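Local coordinates for insecticidal crystal protein Cry7Cal (Bacillus thuringiensis, PDB 5ZI1) that acts as an insecticidal toxin active against locusts, probably by binding receptors in the gut and opening pores in the cell membrane, at residues Lys523-Tyr528 with Tyr561-Asn566; Thr531-Met536 with Asp544-Ala549; Ile253-Ile258 with Asp410-Glu415. One frame throughout, in Å; residues are numbered along the deposited sequence.

Contact 1: residues Lys523-Tyr528 with Tyr561-Asn566; sequences KVRVRY and YLTMGN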
ATOM      1  N   LYS A 523      10.410  22.607  -9.240  1.00 60.21           N
ATOM      2  CA  LYS A 523       9.169  23.157  -8.717  1.00 56.31           C
ATOM      3  C   LYS A 523       8.689  22.145  -7.684  1.00 57.93           C
ATOM      4  O   LYS A 523       8.838  20.935  -7.899  1.00 53.70           O
ATOM      5  CB  LYS A 523       8.145  23.324  -9.836  1.00 54.59           C
ATOM      6  CG  LYS A 523       8.152  24.673 -10.481  1.00 66.08           C
ATOM      7  CD  LYS A 523       6.843  24.948 -11.184  1.00 66.59           C
ATOM      8  CE  LYS A 523       6.784  24.135 -12.463  1.00 67.84           C
ATOM      9  NZ  LYS A 523       5.619  24.585 -13.268  1.00 74.24           N
ATOM     10  N   VAL A 524       8.143  22.622  -6.569  1.00 52.12           N
ATOM     11  CA  VAL A 524       7.549  21.758  -5.557  1.00 49.11           C
ATOM     12  C   VAL A 524       6.034  21.901  -5.627  1.00 52.73           C
ATOM     13  O   VAL A 524       5.488  22.983  -5.389  1.00 54.17           O
ATOM     14  CB  VAL A 524       8.077  22.096  -4.154  1.00 48.45           C
ATOM     15  CG1 VAL A 524       7.304  21.350  -3.069  1.00 47.36           C
ATOM     16  CG2 VAL A 524       9.547  21.755  -4.053  1.00 50.46           C
ATOM     17  N   ARG A 525       5.355  20.804  -5.941  1.00 53.10           N
ATOM     18  CA  ARG A 525       3.902  20.750  -5.964  1.00 45.52           C
ATOM     19  C   ARG A 525       3.437  19.877  -4.808  1.00 47.48           C
ATOM     20  O   ARG A 525       3.762  18.686  -4.752  1.00 51.99           O
ATOM     21  CB  ARG A 525       3.406  20.200  -7.296  1.00 50.77           C
ATOM     22  CG  ARG A 525       1.899  20.246  -7.478  1.00 48.57           C
ATOM     23  CD  ARG A 525       1.549  19.918  -8.910  1.00 45.63           C
ATOM     24  NE  ARG A 525       1.833  18.532  -9.231  1.00 48.07           N
ATOM     25  CZ  ARG A 525       1.774  18.010 -10.455  1.00 50.66           C
ATOM     26  NH1 ARG A 525       1.456  18.763 -11.489  1.00 45.07           N
ATOM     27  NH2 ARG A 525       2.034  16.724 -10.651  1.00 45.98           N
ATOM     28  N   VAL A 526       2.706  20.474  -3.887  1.00 46.32           N
ATOM     29  CA  VAL A 526       2.116  19.761  -2.768  1.00 46.64           C
ATOM     30  C   VAL A 526       0.699  19.327  -3.133  1.00 50.85           C
ATOM     31  O   VAL A 526      -0.078  20.104  -3.702  1.00 53.80           O
ATOM     32  CB  VAL A 526       2.112  20.641  -1.514  1.00 47.45           C
ATOM     33  CG1 VAL A 526       1.384  19.941  -0.395  1.00 47.90           C
ATOM     34  CG2 VAL A 526       3.541  20.992  -1.126  1.00 48.31           C
ATOM     35  N   ARG A 527       0.374  18.072  -2.846  1.00 50.51           N
ATOM     36  CA  ARG A 527      -0.986  17.569  -2.945  1.00 47.21           C
ATOM     37  C   ARG A 527      -1.579  17.652  -1.544  1.00 52.11           C
ATOM     38  O   ARG A 527      -1.143  16.922  -0.640  1.00 47.75           O
ATOM     39  CB  ARG A 527      -0.995  16.146  -3.492  1.00 51.45           C
ATOM     40  CG  ARG A 527      -2.354  15.477  -3.496  1.00 53.39           C
ATOM     41  CD  ARG A 527      -2.329  14.218  -4.328  1.00 52.22           C
ATOM     42  NE  ARG A 527      -3.674  13.863  -4.778  1.00 52.09           N
ATOM     43  CZ  ARG A 527      -4.534  13.124  -4.080  1.00 55.48           C
ATOM     44  NH1 ARG A 527      -4.203  12.666  -2.878  1.00 50.18           N
ATOM     45  NH2 ARG A 527      -5.740  12.862  -4.582  1.00 56.79           N
ATOM     46  N   TYR A 528      -2.552  18.556  -1.362  1.00 45.82           N
ATOM     47  CA  TYR A 528      -2.995  18.979  -0.040  1.00 42.46           C
ATOM     48  C   TYR A 528      -4.516  19.083   0.011  1.00 48.98           C
ATOM     49  O   TYR A 528      -5.213  19.012  -1.006  1.00 49.26           O
ATOM     50  CB  TYR A 528      -2.395  20.332   0.342  1.00 46.39           C
ATOM     51  CG  TYR A 528      -3.181  21.477  -0.244  1.00 47.11           C
ATOM     52  CD1 TYR A 528      -3.060  21.809  -1.578  1.00 50.12           C
ATOM     53  CD2 TYR A 528      -4.068  22.205   0.531  1.00 47.58           C
ATOM     54  CE1 TYR A 528      -3.806  22.848  -2.134  1.00 54.47           C
ATOM     55  CE2 TYR A 528      -4.817  23.234  -0.008  1.00 45.91           C
ATOM     56  CZ  TYR A 528      -4.676  23.560  -1.343  1.00 53.58           C
ATOM     57  OH  TYR A 528      -5.408  24.597  -1.895  1.00 48.52           O
ATOM     58  N   TYR A 561      -3.984  20.694  -5.792  1.00 53.22           N
ATOM     59  CA  TYR A 561      -2.549  20.874  -5.900  1.00 48.72           C
ATOM     60  C   TYR A 561      -2.182  22.337  -5.722  1.00 54.19           C
ATOM     61  O   TYR A 561      -2.941  23.258  -6.074  1.00 54.13           O
ATOM     62  CB  TYR A 561      -2.030  20.367  -7.239  1.00 48.34           C
ATOM     63  CG  TYR A 561      -2.211  18.870  -7.394  1.00 54.58           C
ATOM     64  CD1 TYR A 561      -3.376  18.345  -7.936  1.00 49.17           C
ATOM     65  CD2 TYR A 561      -1.225  17.983  -6.961  1.00 50.20           C
ATOM     66  CE1 TYR A 561      -3.546  17.002  -8.075  1.00 51.89           C
ATOM     67  CE2 TYR A 561      -1.387  16.615  -7.082  1.00 50.69           C
ATOM     68  CZ  TYR A 561      -2.549  16.133  -7.647  1.00 56.00           C
ATOM     69  OH  TYR A 561      -2.749  14.787  -7.796  1.00 51.69           O
ATOM     70  N   LEU A 562      -0.982  22.528  -5.197  1.00 47.97           N
ATOM     71  CA  LEU A 562      -0.449  23.835  -4.863  1.00 50.27           C
ATOM     72  C   LEU A 562       1.008  23.841  -5.289  1.00 55.78           C
ATOM     73  O   LEU A 562       1.811  23.068  -4.759  1.00 52.21           O
ATOM     74  CB  LEU A 562      -0.582  24.085  -3.362  1.00 48.25           C
ATOM     75  CG  LEU A 562       0.096  25.311  -2.759  1.00 57.69           C
ATOM     76  CD1 LEU A 562      -0.542  25.527  -1.474  1.00 56.14           C
ATOM     77  CD2 LEU A 562       1.604  25.106  -2.465  1.00 59.57           C
ATOM     78  N   THR A 563       1.364  24.736  -6.194  1.00 50.86           N
ATOM     79  CA  THR A 563       2.692  24.736  -6.780  1.00 55.65           C
ATOM     80  C   THR A 563       3.528  25.881  -6.225  1.00 55.57           C
ATOM     81  O   THR A 563       3.082  27.033  -6.205  1.00 56.22           O
ATOM     82  CB  THR A 563       2.585  24.815  -8.300  1.00 54.57           C
ATOM     83  OG1 THR A 563       1.766  23.736  -8.751  1.00 55.22           O
ATOM     84  CG2 THR A 563       3.959  24.728  -8.950  1.00 55.62           C
ATOM     85  N   MET A 564       4.737  25.552  -5.767  1.00 49.51           N
ATOM     86  CA  MET A 564       5.700  26.544  -5.321  1.00 49.58           C
ATOM     87  C   MET A 564       6.878  26.539  -6.278  1.00 53.49           C
ATOM     88  O   MET A 564       7.403  25.473  -6.615  1.00 61.62           O
ATOM     89  CB  MET A 564       6.148  26.267  -3.892  1.00 49.46           C
ATOM     90  CG  MET A 564       5.074  26.512  -2.871  1.00 48.30           C
ATOM     91  SD  MET A 564       5.460  25.786  -1.279  1.00 59.20           S
ATOM     92  CE  MET A 564       5.349  24.070  -1.757  1.00 49.78           C
ATOM     93  N   GLY A 565       7.296  27.722  -6.702  1.00 57.29           N
ATOM     94  CA  GLY A 565       8.299  27.849  -7.730  1.00 55.25           C
ATOM     95  C   GLY A 565       7.761  28.245  -9.083  1.00 58.75           C
ATOM     96  O   GLY A 565       8.470  28.082 -10.079  1.00 60.58           O
ATOM     97  N   ASN A 566       6.527  28.747  -9.156  1.00 63.31           N
ATOM     98  CA  ASN A 566       6.021  29.279 -10.412  1.00 63.34           C
ATOM     99  C   ASN A 566       6.591  30.664 -10.703  1.00 65.59           C
ATOM    100  O   ASN A 566       6.801  31.008 -11.872  1.00 65.49           O
ATOM    101  CB  ASN A 566       4.491  29.320 -10.391  1.00 68.19           C
ATOM    102  CG  ASN A 566       3.862  27.979 -10.739  1.00 65.58           C
ATOM    103  OD1 ASN A 566       4.455  27.167 -11.454  1.00 65.78           O
ATOM    104  ND2 ASN A 566       2.644  27.753 -10.257  1.00 65.62           N
TER
HETATM  105  O   HOH W   1      -5.934  14.480  -7.086  1.00 60.87           O

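Contact 2: residues Thr531-Met536 with Asp544-Ala549; sequences TGDGVM and DEYFTA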
ATOM      1  N   THR A 531      -9.355  23.242   5.060  1.00 53.49           N
ATOM      2  CA  THR A 531     -10.656  23.783   5.428  1.00 52.90           C
ATOM      3  C   THR A 531     -10.678  25.304   5.433  1.00 58.33           C
ATOM      4  O   THR A 531     -11.728  25.897   5.716  1.00 54.67           O
ATOM      5  CB  THR A 531     -11.064  23.284   6.814  1.00 53.94           C
ATOM      6  OG1 THR A 531     -10.024  23.596   7.745  1.00 52.45           O
ATOM      7  CG2 THR A 531     -11.296  21.774   6.808  1.00 55.67           C
ATOM      8  N   GLY A 532      -9.544  25.943   5.148  1.00 59.47           N
ATOM      9  CA  GLY A 532      -9.470  27.389   5.101  1.00 53.55           C
ATOM     10  C   GLY A 532      -8.268  27.806   4.286  1.00 55.26           C
ATOM     11  O   GLY A 532      -7.517  26.975   3.770  1.00 57.83           O
ATOM     12  N   ASP A 533      -8.085  29.115   4.201  1.00 51.89           N
ATOM     13  CA  ASP A 533      -7.053  29.725   3.378  1.00 53.17           C
ATOM     14  C   ASP A 533      -5.766  29.889   4.178  1.00 49.30           C
ATOM     15  O   ASP A 533      -5.786  30.024   5.405  1.00 50.48           O
ATOM     16  CB  ASP A 533      -7.517  31.104   2.864  1.00 54.95           C
ATOM     17  CG  ASP A 533      -8.965  31.097   2.340  1.00 65.19           C
ATOM     18  OD1 ASP A 533      -9.442  30.046   1.841  1.00 66.63           O
ATOM     19  OD2 ASP A 533      -9.629  32.157   2.410  1.00 75.65           O
ATOM     20  N   GLY A 534      -4.645  29.920   3.471  1.00 47.18           N
ATOM     21  CA  GLY A 534      -3.396  30.253   4.128  1.00 45.12           C
ATOM     22  C   GLY A 534      -2.237  30.303   3.164  1.00 49.69           C
ATOM     23  O   GLY A 534      -2.423  30.339   1.944  1.00 48.71           O
ATOM     24  N   VAL A 535      -1.026  30.274   3.733  1.00 48.92           N
ATOM     25  CA  VAL A 535       0.211  30.463   2.986  1.00 47.70           C
ATOM     26  C   VAL A 535       1.192  29.364   3.372  1.00 49.73           C
ATOM     27  O   VAL A 535       1.402  29.099   4.561  1.00 49.54           O
ATOM     28  CB  VAL A 535       0.813  31.861   3.243  1.00 52.71           C
ATOM     29  CG1 VAL A 535       2.173  31.983   2.605  1.00 47.19           C
ATOM     30  CG2 VAL A 535      -0.113  32.936   2.699  1.00 45.24           C
ATOM     31  N   MET A 536       1.793  28.731   2.368  1.00 51.97           N
ATOM     32  CA  MET A 536       2.728  27.632   2.544  1.00 54.92           C
ATOM     33  C   MET A 536       4.098  28.035   2.001  1.00 55.34           C
ATOM     34  O   MET A 536       4.218  28.954   1.188  1.00 56.58           O
ATOM     35  CB  MET A 536       2.203  26.366   1.832  1.00 51.89           C
ATOM     36  CG  MET A 536       2.832  25.047   2.278  1.00 55.25           C
ATOM     37  SD  MET A 536       2.150  23.598   1.408  1.00 56.54           S
ATOM     38  CE  MET A 536       0.462  23.596   2.039  1.00 53.26           C
ATOM     39  N   ASP A 544       6.687  32.330  -0.941  1.00 53.35           N
ATOM     40  CA  ASP A 544       5.640  31.534  -0.326  1.00 52.39           C
ATOM     41  C   ASP A 544       4.389  31.582  -1.193  1.00 52.35           C
ATOM     42  O   ASP A 544       4.170  32.534  -1.940  1.00 53.70           O
ATOM     43  CB  ASP A 544       5.335  32.047   1.082  1.00 52.51           C
ATOM     44  CG  ASP A 544       6.591  32.173   1.960  1.00 56.47           C
ATOM     45  OD1 ASP A 544       7.669  31.655   1.574  1.00 54.72           O
ATOM     46  OD2 ASP A 544       6.490  32.795   3.047  1.00 54.47           O
ATOM     47  N   GLU A 545       3.554  30.550  -1.091  1.00 53.95           N
ATOM     48  CA  GLU A 545       2.414  30.423  -1.993  1.00 53.29           C
ATOM     49  C   GLU A 545       1.111  30.390  -1.206  1.00 50.52           C
ATOM     50  O   GLU A 545       0.919  29.529  -0.340  1.00 50.42           O
ATOM     51  CB  GLU A 545       2.555  29.183  -2.877  1.00 54.64           C
ATOM     52  CG  GLU A 545       1.625  29.188  -4.109  1.00 60.34           C
ATOM     53  CD  GLU A 545       1.977  30.265  -5.148  1.00 66.75           C
ATOM     54  OE1 GLU A 545       1.099  30.573  -5.986  1.00 67.70           O
ATOM     55  OE2 GLU A 545       3.118  30.808  -5.135  1.00 67.63           O
ATOM     56  N   TYR A 546       0.219  31.330  -1.512  1.00 48.81           N
ATOM     57  CA  TYR A 546      -1.119  31.334  -0.931  1.00 46.30           C
ATOM     58  C   TYR A 546      -1.945  30.169  -1.472  1.00 47.67           C
ATOM     59  O   TYR A 546      -1.925  29.891  -2.674  1.00 49.00           O
ATOM     60  CB  TYR A 546      -1.793  32.668  -1.255  1.00 52.54           C
ATOM     61  CG  TYR A 546      -3.246  32.837  -0.861  1.00 47.49           C
ATOM     62  CD1 TYR A 546      -3.594  33.230   0.423  1.00 47.64           C
ATOM     63  CD2 TYR A 546      -4.267  32.676  -1.797  1.00 51.07           C
ATOM     64  CE1 TYR A 546      -4.929  33.417   0.787  1.00 51.90           C
ATOM     65  CE2 TYR A 546      -5.608  32.876  -1.447  1.00 49.64           C
ATOM     66  CZ  TYR A 546      -5.930  33.246  -0.149  1.00 51.86           C
ATOM     67  OH  TYR A 546      -7.247  33.445   0.227  1.00 54.29           O
ATOM     68  N   PHE A 547      -2.671  29.474  -0.581  1.00 46.18           N
ATOM     69  CA  PHE A 547      -3.605  28.421  -0.980  1.00 48.52           C
ATOM     70  C   PHE A 547      -5.008  28.684  -0.450  1.00 43.01           C
ATOM     71  O   PHE A 547      -5.186  29.278   0.618  1.00 45.94           O
ATOM     72  CB  PHE A 547      -3.176  27.028  -0.485  1.00 43.73           C
ATOM     73  CG  PHE A 547      -3.104  26.914   1.010  1.00 45.92           C
ATOM     74  CD1 PHE A 547      -4.205  26.524   1.752  1.00 45.25           C
ATOM     75  CD2 PHE A 547      -1.935  27.226   1.677  1.00 46.57           C
ATOM     76  CE1 PHE A 547      -4.136  26.459   3.138  1.00 45.56           C
ATOM     77  CE2 PHE A 547      -1.855  27.152   3.055  1.00 46.61           C
ATOM     78  CZ  PHE A 547      -2.951  26.764   3.787  1.00 45.97           C
ATOM     79  N   THR A 548      -5.999  28.160  -1.165  1.00 43.95           N
ATOM     80  CA  THR A 548      -7.400  28.282  -0.775  1.00 49.45           C
ATOM     81  C   THR A 548      -7.941  26.959  -0.243  1.00 52.75           C
ATOM     82  O   THR A 548      -7.323  25.896  -0.371  1.00 50.61           O
ATOM     83  CB  THR A 548      -8.261  28.740  -1.948  1.00 52.74           C
ATOM     84  OG1 THR A 548      -8.128  27.784  -3.010  1.00 52.10           O
ATOM     85  CG2 THR A 548      -7.840  30.148  -2.434  1.00 45.49           C
ATOM     86  N   ALA A 549      -9.131  27.050   0.349  1.00 53.72           N
ATOM     87  CA  ALA A 549      -9.791  25.893   0.928  1.00 52.55           C
ATOM     88  C   ALA A 549     -10.192  24.906  -0.153  1.00 52.08           C
ATOM     89  O   ALA A 549     -10.491  25.276  -1.287  1.00 49.90           O
ATOM     90  CB  ALA A 549     -11.024  26.319   1.715  1.00 48.97           C
TER
HETATM   91  O   HOH W   2     -11.316  29.384   0.368  1.00 58.00           O

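Contact 3: residues Ile253-Ile258 with Asp410-Glu415; sequences IFTDPI and DQLPIE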
ATOM      1  N   ILE A 253       1.382  -3.313   6.481  1.00 47.01           N
ATOM      2  CA  ILE A 253       0.402  -4.366   6.703  1.00 42.03           C
ATOM      3  C   ILE A 253       1.027  -5.509   7.493  1.00 46.37           C
ATOM      4  O   ILE A 253       2.252  -5.685   7.530  1.00 42.70           O
ATOM      5  CB  ILE A 253      -0.191  -4.883   5.391  1.00 45.15           C
ATOM      6  CG1 ILE A 253       0.904  -5.347   4.455  1.00 41.19           C
ATOM      7  CG2 ILE A 253      -1.088  -3.796   4.750  1.00 43.28           C
ATOM      8  CD1 ILE A 253       0.374  -5.583   3.045  1.00 48.73           C
ATOM      9  N   PHE A 254       0.156  -6.296   8.134  1.00 45.11           N
ATOM     10  CA  PHE A 254       0.575  -7.351   9.058  1.00 45.81           C
ATOM     11  C   PHE A 254       0.107  -8.712   8.587  1.00 43.40           C
ATOM     12  O   PHE A 254      -1.062  -8.877   8.222  1.00 40.86           O
ATOM     13  CB  PHE A 254       0.059  -7.088  10.471  1.00 43.74           C
ATOM     14  CG  PHE A 254       0.808  -5.980  11.168  1.00 48.84           C
ATOM     15  CD1 PHE A 254       0.540  -4.633  10.856  1.00 41.69           C
ATOM     16  CD2 PHE A 254       1.818  -6.276  12.087  1.00 43.93           C
ATOM     17  CE1 PHE A 254       1.220  -3.603  11.485  1.00 39.36           C
ATOM     18  CE2 PHE A 254       2.516  -5.255  12.715  1.00 43.24           C
ATOM     19  CZ  PHE A 254       2.228  -3.910  12.404  1.00 45.12           C
ATOM     20  N   THR A 255       1.036  -9.675   8.590  1.00 43.41           N
ATOM     21  CA  THR A 255       0.737 -11.074   8.324  1.00 42.40           C
ATOM     22  C   THR A 255       0.030 -11.680   9.537  1.00 44.50           C
ATOM     23  O   THR A 255      -0.023 -11.081  10.618  1.00 40.48           O
ATOM     24  CB  THR A 255       2.021 -11.853   7.992  1.00 49.30           C
ATOM     25  OG1 THR A 255       3.074 -11.500   8.903  1.00 44.21           O
ATOM     26  CG2 THR A 255       2.494 -11.583   6.555  1.00 39.92           C
ATOM     27  N   ASP A 256      -0.533 -12.879   9.352  1.00 43.81           N
ATOM     28  CA  ASP A 256      -1.310 -13.491  10.429  1.00 45.91           C
ATOM     29  C   ASP A 256      -0.439 -13.693  11.668  1.00 42.08           C
ATOM     30  O   ASP A 256       0.773 -13.921  11.557  1.00 42.23           O
ATOM     31  CB  ASP A 256      -1.894 -14.834   9.996  1.00 47.53           C
ATOM     32  CG  ASP A 256      -2.893 -14.697   8.865  1.00 51.80           C
ATOM     33  OD1 ASP A 256      -3.304 -13.545   8.566  1.00 51.81           O
ATOM     34  OD2 ASP A 256      -3.274 -15.740   8.280  1.00 48.94           O
ATOM     35  N   PRO A 257      -1.019 -13.594  12.863  1.00 43.77           N
ATOM     36  CA  PRO A 257      -0.205 -13.781  14.075  1.00 40.67           C
ATOM     37  C   PRO A 257       0.455 -15.152  14.088  1.00 46.05           C
ATOM     38  O   PRO A 257      -0.092 -16.137  13.581  1.00 45.39           O
ATOM     39  CB  PRO A 257      -1.214 -13.610  15.215  1.00 40.43           C
ATOM     40  CG  PRO A 257      -2.324 -12.688  14.583  1.00 40.03           C
ATOM     41  CD  PRO A 257      -2.414 -13.209  13.164  1.00 37.80           C
ATOM     42  N   ILE A 258       1.669 -15.193  14.628  1.00 43.52           N
ATOM     43  CA  ILE A 258       2.456 -16.435  14.666  1.00 42.95           C
ATOM     44  C   ILE A 258       2.041 -17.147  15.945  1.00 48.94           C
ATOM     45  O   ILE A 258       2.654 -17.017  17.005  1.00 47.26           O
ATOM     46  CB  ILE A 258       3.962 -16.170  14.618  1.00 49.56           C
ATOM     47  CG1 ILE A 258       4.351 -15.278  13.436  1.00 36.50           C
ATOM     48  CG2 ILE A 258       4.732 -17.482  14.584  1.00 45.22           C
ATOM     49  CD1 ILE A 258       5.815 -14.898  13.511  1.00 37.78           C
ATOM     50  N   ASP A 410       4.067 -17.364   2.125  1.00 51.69           N
ATOM     51  CA  ASP A 410       2.792 -17.979   1.788  1.00 54.52           C
ATOM     52  C   ASP A 410       1.621 -17.012   1.910  1.00 57.80           C
ATOM     53  O   ASP A 410       0.554 -17.293   1.357  1.00 63.29           O
ATOM     54  CB  ASP A 410       2.550 -19.202   2.659  1.00 58.70           C
ATOM     55  CG  ASP A 410       3.273 -20.417   2.132  1.00 68.50           C
ATOM     56  OD1 ASP A 410       3.016 -20.795   0.965  1.00 72.17           O
ATOM     57  OD2 ASP A 410       4.131 -20.959   2.861  1.00 69.15           O
ATOM     58  N   GLN A 411       1.786 -15.902   2.633  1.00 50.17           N
ATOM     59  CA  GLN A 411       0.821 -14.814   2.614  1.00 50.11           C
ATOM     60  C   GLN A 411       1.267 -13.666   1.720  1.00 54.21           C
ATOM     61  O   GLN A 411       0.420 -13.011   1.103  1.00 52.07           O
ATOM     62  CB  GLN A 411       0.574 -14.292   4.032  1.00 46.33           C
ATOM     63  CG  GLN A 411      -0.135 -15.286   4.936  1.00 41.42           C
ATOM     64  CD  GLN A 411       0.054 -14.980   6.410  1.00 47.01           C
ATOM     65  OE1 GLN A 411      -0.280 -13.888   6.883  1.00 44.34           O
ATOM     66  NE2 GLN A 411       0.603 -15.952   7.156  1.00 49.38           N
ATOM     67  N   LEU A 412       2.580 -13.435   1.625  1.00 50.84           N
ATOM     68  CA  LEU A 412       3.173 -12.379   0.807  1.00 44.94           C
ATOM     69  C   LEU A 412       4.192 -13.034  -0.116  1.00 48.49           C
ATOM     70  O   LEU A 412       5.383 -13.109   0.208  1.00 48.44           O
ATOM     71  CB  LEU A 412       3.827 -11.308   1.674  1.00 41.98           C
ATOM     72  CG  LEU A 412       2.949 -10.498   2.622  1.00 44.84           C
ATOM     73  CD1 LEU A 412       3.841  -9.701   3.541  1.00 37.54           C
ATOM     74  CD2 LEU A 412       1.959  -9.576   1.854  1.00 41.56           C
ATOM     75  N   PRO A 413       3.760 -13.512  -1.275  1.00 50.43           N
ATOM     76  CA  PRO A 413       4.635 -14.352  -2.096  1.00 48.11           C
ATOM     77  C   PRO A 413       5.804 -13.596  -2.697  1.00 54.02           C
ATOM     78  O   PRO A 413       5.767 -12.383  -2.919  1.00 56.58           O
ATOM     79  CB  PRO A 413       3.697 -14.881  -3.187  1.00 50.40           C
ATOM     80  CG  PRO A 413       2.569 -13.910  -3.214  1.00 54.70           C
ATOM     81  CD  PRO A 413       2.391 -13.461  -1.801  1.00 50.57           C
ATOM     82  N   ILE A 414       6.876 -14.344  -2.927  1.00 54.60           N
ATOM     83  CA  ILE A 414       8.065 -13.844  -3.588  1.00 55.24           C
ATOM     84  C   ILE A 414       8.320 -14.721  -4.803  1.00 60.10           C
ATOM     85  O   ILE A 414       7.668 -15.741  -5.016  1.00 60.18           O
ATOM     86  CB  ILE A 414       9.286 -13.832  -2.659  1.00 54.23           C
ATOM     87  CG1 ILE A 414       9.666 -15.273  -2.282  1.00 56.30           C
ATOM     88  CG2 ILE A 414       9.003 -12.989  -1.436  1.00 52.36           C
ATOM     89  CD1 ILE A 414      10.771 -15.349  -1.290  1.00 53.38           C
ATOM     90  N   GLU A 415       9.292 -14.308  -5.601  1.00 60.96           N
ATOM     91  CA  GLU A 415       9.694 -15.086  -6.759  1.00 62.43           C
ATOM     92  C   GLU A 415      11.095 -14.635  -7.131  1.00 62.19           C
ATOM     93  O   GLU A 415      11.281 -13.776  -8.003  1.00 62.52           O
ATOM     94  CB  GLU A 415       8.703 -14.907  -7.909  1.00 64.11           C
ATOM     95  CG  GLU A 415       8.967 -15.795  -9.104  1.00 68.15           C
ATOM     96  CD  GLU A 415       7.967 -15.551 -10.221  1.00 81.70           C
ATOM     97  OE1 GLU A 415       6.761 -15.860 -10.034  1.00 81.57           O
ATOM     98  OE2 GLU A 415       8.385 -15.036 -11.284  1.00 87.27           O
TER
HETATM   99  O   HOH W   3       1.784 -15.443   9.594  1.00 42.91           O

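Contact 1: residues Lys523-Tyr528 with Tyr561-Asn566
Tyr561 lies across the side chains of Arg525 and Arg527, both from the neighbouring antiparallel strand. Its chi1 of -65° places CG beside its own backbone N and turns the ring toward the two arginine stems, which it meets obliquely. CB starts the contact, with Arg525 CG 3.9 Å from Tyr561 CB. Further out, Tyr561 CD2 meets Arg525 NE at 3.8 Å. The guanidinium and ring planes are 57° apart there, so the two groups are not stacked. Next, Tyr561 CE2 packs on Arg527 CB at 3.6 Å. CZ and OH then cross CD and NE of Arg527 at a slant. A water accepts a bond from Arg527 NH2 at 3.0 Å and also lies by Tyr561 OH, which hydrogen-bonds Tyr241. The two guanidinium groups have stronger partners on strand 589-599, where Arg525 pairs with Glu596 and Arg527 with Asp593. These strands belong to the C-terminal beta sandwich of a three-domain Cry toxin, with strand 521-530 set between strands 560-571 and 589-599. Backbone bonds join Val524 to Met564 and Val526 to Leu562 in both directions. The shortest runs from Met564 N to Val524 O, 2.7 Å. The opposite face is apolar. There Met564 turns back at chi3, and its CE lies 3.6 Å from Val524 CG1 and equally close to Val526 CG2. Leu562 CB touches the Tyr528 ring, and Leu562 CD1 sits above one face of it, toward the rim. At the strand end, Lys523 NZ makes a weak hydrogen bond to Asn566 OD1, 3.4 Å.

Contact 2: residues Thr531-Met536 with Asp544-Ala549
Thr531 and Gly532 meet the methyl group of Ala549 through their backbones, with Gly532 N 3.8 Å from Ala549 CB. Gly532 O turns to the Phe547 ring. Asp533 comes next and reaches across with its carboxylate. Its OD1 takes a weak hydrogen bond from Ala549 N at 3.4 Å. Asp533 CB rests against the phenol end of Tyr546, 3.5 Å from Tyr546 OH, with the carboxylate and ring planes 59° apart. At Gly534 the true strand begins. Its N and O both pair with Phe547, and Phe547 N reaches Gly534 O at 2.7 Å. The Phe547 ring also bends over this glycine. Its chi1 of 61° wedges CG between the backbone N and the carbonyl carbon, and Gly534 CA lies 3.8 Å from the ring centroid, over the face, in a CH-pi contact. Val535 points to the other side. Its CG1 touches Asp544 CB at 3.5 Å, and its CG2 meets the Tyr546 ring at the edge. Met536 exchanges two backbone bonds with Glu545. The Met536 side chain runs inward with Phe547, and both touch Leu562 of strand 560-571. Strands 534-538 and 545-547 thus form a beta hairpin at the sheet edge of the C-terminal sandwich. Backbone bonds fix its pairing, while the one direct side-chain bond across it is weak, though a water also links Asp533 OD1 to Ala549 N. The pairing is thus carried largely by the main chain, and the Phe547 ring comes so close to Gly534 that a CB there would clash with it.

Contact 3: residues Ile253-Ile258 with Asp410-Glu415
Gln411 OE1 accepts a hydrogen bond from Asp256 N at 2.7 Å. The bond is nearly straight, 170° at the hydrogen, and it arrives in the amide plane on a lone pair. The Gln411 chain is extended beyond CG, which carries the amide across to the other segment. OE1 also lies against Thr255, 3.3 Å from Thr255 CB. The other half of the amide is used as well. Gln411 NE2 gives a hydrogen bond to a water at 2.8 Å, and this water donates to Asp256 O at 2.7 Å. One amide therefore holds both backbone polar atoms of Asp256, its N directly and its O through a water. The Asp256 carboxylate stands close by, its plane 32° from that of the amide. Asp256 OD1 and Gln411 OE1 are both acceptors and do not bond. The carboxylate instead makes salt bridges to Arg217 and Arg220 of helix 208-227, which probably offset its charge beside OE1. Thr255 divides its two branches. OG1 bonds Trp452 NE1, while CG2 packs on Leu412 CD1 at 3.8 Å. Chi1 of 44° sets CG2 anti to the carbonyl carbon, turned to the 410-415 loop. Leu412 CD2 makes a looser contact with Ile253 CD1, at 4.5 Å. The site is buried. Strand 252-254 edges a sheet with strand 448-454, and helix 208-227 packs against this region. Salt bridges between a helix of the N-terminal bundle and the beta-sheet middle domain fit the interface between the first two domains of three-domain Cry toxins.

In the fold
Contacts 1 and 2 belong to the same C-terminal sandwich, and contact 2 is nested in the chain between the strands of contact 1. Their centres lie about 11 Å apart, and they touch where Tyr528 and Leu562 meet Phe547 and Thr548. Each has a buried apolar side, and these sides face one another. On the other side contact 1 carries arginines with acidic partners on strand 589-599, contact 2 Val535 and the exposed Tyr546. Contact 3 lies on the opposite side of the chain's centre, its centre about 37 Å from that of contact 1. It is buried and joins the end of a short edge strand to a loop through an amide and a water, where the others use strand pairing.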